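Local structure of fusarinine C esterase sidJ (Aspergillus fumigatus, 6GUP) at residues S53-A56 and D57-H60; F340-N343 and K344-Y348. The protein hydrolyses the ester bonds of the fungal siderophore fusarinine C, though not those of triacetylfusarinine C, as a homodimeric alpha/beta-hydrolase involved in iron scavenging. All coordinates share one frame; numbering follows the deposited sequence.

Contact 1: S53-A56 and D57-H60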
ATOM      1  N   SER A  53     -11.675 -10.755   3.879  1.00 55.93           N
ATOM      2  CA  SER A  53     -11.975 -11.859   4.802  1.00 56.92           C
ATOM      3  C   SER A  53     -13.173 -11.587   5.744  1.00 51.84           C
ATOM      4  O   SER A  53     -14.300 -11.422   5.271  1.00 51.94           O
ATOM      5  CB  SER A  53     -10.702 -12.267   5.568  1.00 62.32           C
ATOM      6  OG  SER A  53     -10.272 -11.260   6.469  1.00 63.05           O
ATOM      7  N   TYR A  54     -12.916 -11.509   7.052  1.00 46.77           N
ATOM      8  CA  TYR A  54     -13.955 -11.356   8.085  1.00 42.93           C
ATOM      9  C   TYR A  54     -13.949  -9.948   8.686  1.00 41.33           C
ATOM     10  O   TYR A  54     -14.634  -9.691   9.680  1.00 39.85           O
ATOM     11  CB  TYR A  54     -13.755 -12.398   9.204  1.00 41.55           C
ATOM     12  CG  TYR A  54     -12.334 -12.466   9.733  1.00 40.07           C
ATOM     13  CD1 TYR A  54     -11.860 -11.541  10.668  1.00 39.34           C
ATOM     14  CD2 TYR A  54     -11.450 -13.443   9.270  1.00 38.84           C
ATOM     15  CE1 TYR A  54     -10.555 -11.598  11.135  1.00 37.64           C
ATOM     16  CE2 TYR A  54     -10.145 -13.507   9.730  1.00 37.88           C
ATOM     17  CZ  TYR A  54      -9.702 -12.585  10.661  1.00 37.46           C
ATOM     18  OH  TYR A  54      -8.408 -12.655  11.112  1.00 37.87           O
ATOM     19  N   LEU A  55     -13.198  -9.037   8.069  1.00 41.66           N
ATOM     20  CA  LEU A  55     -12.894  -7.740   8.678  1.00 42.47           C
ATOM     21  C   LEU A  55     -14.123  -6.835   8.756  1.00 41.56           C
ATOM     22  O   LEU A  55     -14.293  -6.102   9.733  1.00 41.45           O
ATOM     23  CB  LEU A  55     -11.753  -7.046   7.913  1.00 43.37           C
ATOM     24  CG  LEU A  55     -10.662  -6.286   8.673  1.00 42.89           C
ATOM     25  CD1 LEU A  55     -10.276  -6.954   9.987  1.00 41.87           C
ATOM     26  CD2 LEU A  55      -9.440  -6.160   7.774  1.00 43.84           C
ATOM     27  N   ALA A  56     -14.972  -6.896   7.730  1.00 41.60           N
ATOM     28  CA  ALA A  56     -16.236  -6.156   7.713  1.00 40.69           C
ATOM     29  C   ALA A  56     -17.181  -6.622   8.821  1.00 41.14           C
ATOM     30  O   ALA A  56     -17.780  -5.797   9.512  1.00 40.41           O
ATOM     31  CB  ALA A  56     -16.914  -6.295   6.357  1.00 39.09           C
ATOM     32  N   ASP A  57     -17.304  -7.940   8.978  1.00 42.89           N
ATOM     33  CA  ASP A  57     -18.132  -8.535  10.038  1.00 44.64           C
ATOM     34  C   ASP A  57     -17.603  -8.210  11.437  1.00 41.97           C
ATOM     35  O   ASP A  57     -18.391  -7.995  12.360  1.00 41.46           O
ATOM     36  CB  ASP A  57     -18.235 -10.061   9.865  1.00 49.09           C
ATOM     37  CG  ASP A  57     -19.009 -10.470   8.611  1.00 53.97           C
ATOM     38  OD1 ASP A  57     -19.628  -9.605   7.954  1.00 56.04           O
ATOM     39  OD2 ASP A  57     -18.997 -11.675   8.282  1.00 54.77           O
ATOM     40  N   LEU A  58     -16.277  -8.180  11.585  1.00 41.30           N
ATOM     41  CA  LEU A  58     -15.638  -7.802  12.850  1.00 41.48           C
ATOM     42  C   LEU A  58     -15.919  -6.340  13.204  1.00 42.86           C
ATOM     43  O   LEU A  58     -16.286  -6.038  14.337  1.00 42.69           O
ATOM     44  CB  LEU A  58     -14.124  -8.057  12.793  1.00 40.29           C
ATOM     45  CG  LEU A  58     -13.274  -7.714  14.025  1.00 39.71           C
ATOM     46  CD1 LEU A  58     -13.792  -8.390  15.288  1.00 40.27           C
ATOM     47  CD2 LEU A  58     -11.824  -8.099  13.778  1.00 38.69           C
ATOM     48  N   ALA A  59     -15.749  -5.446  12.229  1.00 43.59           N
ATOM     49  CA  ALA A  59     -16.061  -4.019  12.408  1.00 42.24           C
ATOM     50  C   ALA A  59     -17.532  -3.789  12.767  1.00 44.45           C
ATOM     51  O   ALA A  59     -17.838  -2.968  13.635  1.00 45.76           O
ATOM     52  CB  ALA A  59     -15.696  -3.233  11.157  1.00 39.71           C
ATOM     53  N   HIS A  60     -18.428  -4.517  12.099  1.00 48.31           N
ATOM     54  CA  HIS A  60     -19.865  -4.479  12.402  1.00 53.65           C
ATOM     55  C   HIS A  60     -20.171  -4.952  13.830  1.00 52.52           C
ATOM     56  O   HIS A  60     -21.011  -4.360  14.512  1.00 52.54           O
ATOM     57  CB  HIS A  60     -20.648  -5.324  11.384  1.00 61.45           C
ATOM     58  CG  HIS A  60     -22.132  -5.310  11.591  1.00 68.91           C
ATOM     59  ND1 HIS A  60     -22.865  -4.145  11.650  1.00 72.76           N
ATOM     60  CD2 HIS A  60     -23.020  -6.321  11.742  1.00 73.75           C
ATOM     61  CE1 HIS A  60     -24.140  -4.438  11.837  1.00 75.44           C
ATOM     62  NE2 HIS A  60     -24.261  -5.752  11.895  1.00 75.53           N
TER

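Contact 2: F340-N343 and K344-Y348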
ATOM      1  N   PHE A 340     -18.521 -17.374  14.062  1.00 38.06           N
ATOM      2  CA  PHE A 340     -17.898 -18.003  15.223  1.00 38.21           C
ATOM      3  C   PHE A 340     -16.568 -17.338  15.568  1.00 36.59           C
ATOM      4  O   PHE A 340     -16.331 -16.993  16.726  1.00 35.41           O
ATOM      5  CB  PHE A 340     -17.685 -19.496  14.984  1.00 40.75           C
ATOM      6  CG  PHE A 340     -17.232 -20.239  16.203  1.00 43.25           C
ATOM      7  CD1 PHE A 340     -18.137 -20.566  17.207  1.00 46.07           C
ATOM      8  CD2 PHE A 340     -15.900 -20.598  16.361  1.00 42.71           C
ATOM      9  CE1 PHE A 340     -17.722 -21.246  18.342  1.00 46.06           C
ATOM     10  CE2 PHE A 340     -15.477 -21.278  17.491  1.00 42.94           C
ATOM     11  CZ  PHE A 340     -16.390 -21.603  18.484  1.00 44.30           C
ATOM     12  N   LEU A 341     -15.718 -17.156  14.557  1.00 35.95           N
ATOM     13  CA  LEU A 341     -14.420 -16.489  14.723  1.00 35.98           C
ATOM     14  C   LEU A 341     -14.580 -15.101  15.333  1.00 36.71           C
ATOM     15  O   LEU A 341     -13.874 -14.753  16.278  1.00 36.20           O
ATOM     16  CB  LEU A 341     -13.689 -16.379  13.381  1.00 36.37           C
ATOM     17  CG  LEU A 341     -12.246 -15.848  13.415  1.00 39.66           C
ATOM     18  CD1 LEU A 341     -11.425 -16.488  12.307  1.00 41.52           C
ATOM     19  CD2 LEU A 341     -12.160 -14.327  13.315  1.00 40.13           C
ATOM     20  N   VAL A 342     -15.510 -14.320  14.783  1.00 37.92           N
ATOM     21  CA  VAL A 342     -15.780 -12.965  15.270  1.00 38.85           C
ATOM     22  C   VAL A 342     -16.251 -12.996  16.728  1.00 38.79           C
ATOM     23  O   VAL A 342     -15.817 -12.173  17.536  1.00 37.15           O
ATOM     24  CB  VAL A 342     -16.809 -12.223  14.376  1.00 39.40           C
ATOM     25  CG1 VAL A 342     -17.245 -10.902  15.003  1.00 39.87           C
ATOM     26  CG2 VAL A 342     -16.224 -11.959  12.995  1.00 40.61           C
ATOM     27  N   ASN A 343     -17.126 -13.947  17.056  1.00 39.39           N
ATOM     28  CA  ASN A 343     -17.597 -14.126  18.437  1.00 39.68           C
ATOM     29  C   ASN A 343     -16.474 -14.492  19.412  1.00 35.79           C
ATOM     30  O   ASN A 343     -16.496 -14.050  20.561  1.00 35.62           O
ATOM     31  CB  ASN A 343     -18.731 -15.164  18.513  1.00 43.50           C
ATOM     32  CG  ASN A 343     -20.079 -14.595  18.094  1.00 47.46           C
ATOM     33  OD1 ASN A 343     -20.469 -13.508  18.522  1.00 49.07           O
ATOM     34  ND2 ASN A 343     -20.804 -15.339  17.266  1.00 48.85           N
ATOM     35  N   LYS A 344     -15.500 -15.288  18.961  1.00 34.72           N
ATOM     36  CA  LYS A 344     -14.329 -15.611  19.788  1.00 34.90           C
ATOM     37  C   LYS A 344     -13.462 -14.378  20.057  1.00 33.92           C
ATOM     38  O   LYS A 344     -12.912 -14.239  21.151  1.00 32.89           O
ATOM     39  CB  LYS A 344     -13.461 -16.707  19.152  1.00 36.90           C
ATOM     40  CG  LYS A 344     -14.099 -18.086  18.981  1.00 40.24           C
ATOM     41  CD  LYS A 344     -14.819 -18.613  20.219  1.00 42.03           C
ATOM     42  CE  LYS A 344     -16.322 -18.374  20.152  1.00 43.95           C
ATOM     43  NZ  LYS A 344     -17.035 -18.906  21.344  1.00 45.01           N
ATOM     44  N   VAL A 345     -13.336 -13.499  19.061  1.00 34.50           N
ATOM     45  CA  VAL A 345     -12.587 -12.245  19.221  1.00 34.41           C
ATOM     46  C   VAL A 345     -13.281 -11.324  20.229  1.00 36.00           C
ATOM     47  O   VAL A 345     -12.628 -10.790  21.123  1.00 34.95           O
ATOM     48  CB  VAL A 345     -12.370 -11.518  17.869  1.00 32.41           C
ATOM     49  CG1 VAL A 345     -11.794 -10.119  18.073  1.00 31.98           C
ATOM     50  CG2 VAL A 345     -11.445 -12.335  16.977  1.00 31.12           C
ATOM     51  N   LEU A 346     -14.593 -11.142  20.080  1.00 38.69           N
ATOM     52  CA  LEU A 346     -15.377 -10.327  21.027  1.00 40.66           C
ATOM     53  C   LEU A 346     -15.336 -10.871  22.460  1.00 39.18           C
ATOM     54  O   LEU A 346     -15.270 -10.092  23.414  1.00 38.65           O
ATOM     55  CB  LEU A 346     -16.835 -10.163  20.564  1.00 44.54           C
ATOM     56  CG  LEU A 346     -17.117  -8.934  19.690  1.00 49.72           C
ATOM     57  CD1 LEU A 346     -16.408  -9.008  18.346  1.00 50.92           C
ATOM     58  CD2 LEU A 346     -18.615  -8.764  19.489  1.00 53.58           C
ATOM     59  N   GLY A 347     -15.369 -12.197  22.599  1.00 38.34           N
ATOM     60  CA  GLY A 347     -15.234 -12.857  23.903  1.00 37.45           C
ATOM     61  C   GLY A 347     -13.870 -12.653  24.541  1.00 36.77           C
ATOM     62  O   GLY A 347     -13.772 -12.439  25.750  1.00 36.65           O
ATOM     63  N   TYR A 348     -12.820 -12.729  23.721  1.00 35.75           N
ATOM     64  CA  TYR A 348     -11.452 -12.417  24.149  1.00 34.42           C
ATOM     65  C   TYR A 348     -11.333 -10.963  24.620  1.00 33.51           C
ATOM     66  O   TYR A 348     -10.771 -10.691  25.683  1.00 33.30           O
ATOM     67  CB  TYR A 348     -10.468 -12.685  22.998  1.00 34.12           C
ATOM     68  CG  TYR A 348      -9.032 -12.314  23.291  1.00 34.18           C
ATOM     69  CD1 TYR A 348      -8.551 -11.027  23.030  1.00 34.09           C
ATOM     70  CD2 TYR A 348      -8.149 -13.249  23.821  1.00 34.10           C
ATOM     71  CE1 TYR A 348      -7.237 -10.684  23.300  1.00 33.22           C
ATOM     72  CE2 TYR A 348      -6.828 -12.918  24.092  1.00 33.63           C
ATOM     73  CZ  TYR A 348      -6.380 -11.634  23.829  1.00 33.32           C
ATOM     74  OH  TYR A 348      -5.080 -11.298  24.094  1.00 33.18           O
TER

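Contact 1: S53-A56 and D57-H60
L55 and L58, one turn apart at the start of helix 55-61, meet through their branch ends, CD1 of L55 lying 4.3 Å from CD2 of L58. The approach is loose; both side chains also pack on L69 of strand 67-72, and on strand 37-42 L55 meets F41 while L58 meets L39. With CG trans to its backbone N (chi1 180°), L58 carries CD2 back toward L55 while CD1 points on along the helix, and its CB sits 3.6 Å from the carbonyl O of L55.

Y54, at the N-cap position, contributes backbone rather than side chain to this first turn. Its O accepts the N-H of L58 at 2.9 Å. The next two steps follow the same i to i+4 rule: A59 N reaches L55 O at 3.0 Å with an N-H...O angle of 165°, and H60 N reaches A56 O at 3.0 Å. The Y54 ring has S53 OG over one face, 3.7 Å above its plane and displaced toward the rim, while its hydroxyl is hydrogen-bonded to Q163. OD2 of D57 forms a salt bridge with R338 of helix 335-353.

The chemistry is that of an amphipathic helix in a beta-alpha-beta unit: L55 faces the sheet, and L58 is shared between the sheet and helix 335-353. A carboxylate in the first turn would probably be favoured by the helix dipole, and its salt bridge to R338 ties this turn to helix 335-353.

Contact 2: F340-N343 and K344-Y348
The aliphatic chain of K344 lies over one face of the F340 ring, one helical turn earlier, in a CH-pi contact. CE stands 3.8 Å from the ring centroid, 20° off the normal, and approaches CZ to 3.6 Å. F340 swings its ring to this side by setting CG trans to the backbone N (chi1 -172°), while the lysine chain bends at chi2 and chi3 to follow the ring; NZ stays above the same face, past the rim, 3.9 Å from CE1.

Apolar packing occupies another side of the helix. V342 and L346 run side by side and point the same way, CG1 of the valine 3.9 Å from CD1 of the leucine. L341 CD2 and V345 CG2 make a looser pair at 4.2 Å.

Backbone hydrogen bonds underlie both groups. K344, V345, L346 and G347 donate in turn to the carbonyls of F340, L341, V342 and N343, the straightest being L346 N to V342 O at 3.0 Å and 169°.

Helix 335-353 is thus two-sided: V342, V345 and L346 pack on A61 and L58 of helix 55-61, V345 also on M120 of strand 117-122, whereas lysine methylenes lie against an aromatic face and carry the charged NZ past its rim.

Contacts 1 and 2 are turns of two neighbouring helices whose apolar sides meet, their centres about 11 Å apart. L58 is the main point of junction: its CD1 lies 3.8 Å from V345 CG1 and 4.1 Å from L346 CD1. At the start of helix 55-61, Y54 CE1 packs at 3.8 Å on L341 CD2, and L341 also touches Q163, the residue that binds the Y54 hydroxyl. Both V345 and Y54 reach M120 on strand 117-122, which leads into the probable nucleophile elbow around S123. The Y54 side chain lies near this elbow and the presumed S123-H327-D286 triad without touching either.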